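PDB 4O5H: phenylacetaldehyde dehydrogenase from Burkholderia cenocepacia, which probably catalyses the NAD+-dependent oxidation of phenylacetaldehyde to phenylacetate, as a member of the aldehyde dehydrogenase family. Local coordinates for residues A18-T23 against R110-I115. Numbering follows the deposited sequence.
Sequences ALLDAT and RELAEI
The first turn of helix 21-28 meets the flank of helix 109-120 most closely at T23 and E111, whose CA atoms lie 5.5 Å apart; L20 is the N-cap residue of the shorter helix. E114 points its carboxylate at this helix start. Its OE1 takes two bonds. The backbone N of L20 reaches E114 OE1 at 2.9 Å, nearly straight (165°), on the syn lone pair. The hydroxyl OG1 of T23 gives its proton to E114 OE1 at 2.6 Å, from the anti side and 27° out of the carboxylate plane. With chi1 at -57°, OG1 sits beside the backbone N of T23, on the side of E114. The other oxygen is held within its own helix: R110 NE binds E114 OE2 at 2.8 Å, edge-on and close to the guanidinium plane. The L20 side chain crosses that of E114 at about a right angle, and L20 CD1 rests 3.5 Å from R110 CG. A22 CB packs 3.6 Å from E111 OE1. A water bridges A22 O and E111 OE2, the latter also salt-bridged to R219 of helix 215-227. F26 of helix 21-28 touches E111 and I115, and M350 of a loop touches L19, R110 and E114. With both oxygens bonded, the buried E114 carboxylate is fixed in rotation. The two bonds to OE1 tie the start of helix 21-28 to helix 109-120. The R110 salt bridge, with these two donors, would probably favour a charged E114.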
loop_
_atom_site.group_PDB
_atom_site.type_symbol
_atom_site.label_atom_id
_atom_site.label_comp_id
_atom_site.label_asym_id
_atom_site.label_seq_id
_atom_site.Cartn_x
_atom_site.Cartn_y
_atom_site.Cartn_z
ATOM N N ALA A 18 14.326 42.320 10.343
ATOM C CA ALA A 18 15.712 41.889 10.469
ATOM C C ALA A 18 15.807 40.389 10.258
ATOM O O ALA A 18 14.887 39.658 10.547
ATOM C CB ALA A 18 16.259 42.258 11.839
ATOM N N LEU A 19 16.943 39.940 9.755
ATOM C CA LEU A 19 17.195 38.535 9.564
ATOM C C LEU A 19 18.447 38.199 10.327
ATOM O O LEU A 19 19.325 39.036 10.458
ATOM C CB LEU A 19 17.450 38.247 8.094
ATOM C CG LEU A 19 16.288 38.397 7.133
ATOM C CD1 LEU A 19 16.765 38.116 5.734
ATOM C CD2 LEU A 19 15.171 37.451 7.510
ATOM N N LEU A 20 18.550 36.950 10.770
ATOM C CA LEU A 20 19.787 36.498 11.374
ATOM C C LEU A 20 20.900 36.615 10.354
ATOM O O LEU A 20 20.698 36.399 9.149
ATOM C CB LEU A 20 19.674 35.048 11.872
ATOM C CG LEU A 20 18.726 34.792 13.045
ATOM C CD1 LEU A 20 18.687 33.312 13.323
ATOM C CD2 LEU A 20 19.161 35.530 14.294
ATOM N N ASP A 21 22.099 36.867 10.854
ATOM C CA ASP A 21 23.290 36.771 10.025
ATOM C C ASP A 21 23.385 35.424 9.307
ATOM O O ASP A 21 23.755 35.371 8.115
ATOM C CB ASP A 21 24.553 36.990 10.862
ATOM C CG ASP A 21 24.720 38.426 11.324
ATOM O OD1 ASP A 21 23.998 39.341 10.849
ATOM O OD2 ASP A 21 25.632 38.650 12.165
ATOM N N ALA A 22 23.075 34.326 10.003
ATOM C CA ALA A 22 23.187 32.998 9.398
ATOM C C ALA A 22 22.248 32.876 8.181
ATOM O O ALA A 22 22.615 32.266 7.176
ATOM C CB ALA A 22 22.901 31.890 10.414
ATOM N N THR A 23 21.043 33.412 8.320
ATOM C CA THR A 23 20.028 33.361 7.299
ATOM C C THR A 23 20.529 34.116 6.079
ATOM O O THR A 23 20.459 33.617 4.951
ATOM C CB THR A 23 18.710 34.002 7.787
ATOM O OG1 THR A 23 18.251 33.357 8.987
ATOM C CG2 THR A 23 17.632 33.893 6.706
ATOM N N ARG A 110 15.501 29.252 14.644
ATOM C CA ARG A 110 15.104 30.582 14.113
ATOM C C ARG A 110 15.542 30.764 12.662
ATOM O O ARG A 110 14.767 31.209 11.833
ATOM C CB ARG A 110 15.680 31.709 14.953
ATOM C CG ARG A 110 15.345 33.077 14.432
ATOM C CD ARG A 110 13.833 33.359 14.421
ATOM N NE ARG A 110 13.546 34.624 13.751
ATOM C CZ ARG A 110 12.392 35.276 13.833
ATOM N NH1 ARG A 110 11.396 34.769 14.512
ATOM N NH2 ARG A 110 12.235 36.445 13.235
ATOM N N GLU A 111 16.783 30.368 12.347
ATOM C CA GLU A 111 17.248 30.450 10.978
ATOM C C GLU A 111 16.373 29.615 10.024
ATOM O O GLU A 111 15.979 30.066 8.970
ATOM C CB GLU A 111 18.698 29.931 10.879
ATOM C CG GLU A 111 19.218 29.944 9.461
ATOM C CD GLU A 111 20.540 29.215 9.318
ATOM O OE1 GLU A 111 21.090 28.727 10.346
ATOM O OE2 GLU A 111 20.979 29.091 8.164
ATOM N N LEU A 112 16.079 28.387 10.416
ATOM C CA LEU A 112 15.201 27.543 9.597
ATOM C C LEU A 112 13.839 28.146 9.407
ATOM O O LEU A 112 13.276 28.082 8.311
ATOM C CB LEU A 112 15.077 26.145 10.221
ATOM C CG LEU A 112 16.352 25.257 10.071
ATOM C CD1 LEU A 112 16.299 24.052 10.990
ATOM C CD2 LEU A 112 16.492 24.819 8.645
ATOM N N ALA A 113 13.312 28.770 10.450
ATOM C CA ALA A 113 12.008 29.442 10.366
ATOM C C ALA A 113 12.043 30.628 9.424
ATOM O O ALA A 113 11.132 30.821 8.638
ATOM C CB ALA A 113 11.544 29.893 11.734
ATOM N N GLU A 114 13.106 31.415 9.485
ATOM C CA GLU A 114 13.257 32.562 8.563
ATOM C C GLU A 114 13.355 32.084 7.097
ATOM O O GLU A 114 12.717 32.647 6.206
ATOM C CB GLU A 114 14.494 33.408 8.947
ATOM C CG GLU A 114 14.291 34.129 10.289
ATOM C CD GLU A 114 15.434 35.007 10.735
ATOM O OE1 GLU A 114 16.515 35.010 10.100
ATOM O OE2 GLU A 114 15.224 35.706 11.764
ATOM N N ILE A 115 14.153 31.052 6.865
ATOM C CA ILE A 115 14.298 30.535 5.529
ATOM C C ILE A 115 12.929 30.089 5.053
ATOM O O ILE A 115 12.519 30.377 3.921
ATOM C CB ILE A 115 15.293 29.323 5.495
ATOM C CG1 ILE A 115 16.688 29.809 5.778
ATOM C CG2 ILE A 115 15.224 28.596 4.159
ATOM C CD1 ILE A 115 17.682 28.717 6.106
HETATM O O HOH W 1 23.446 29.425 7.635
#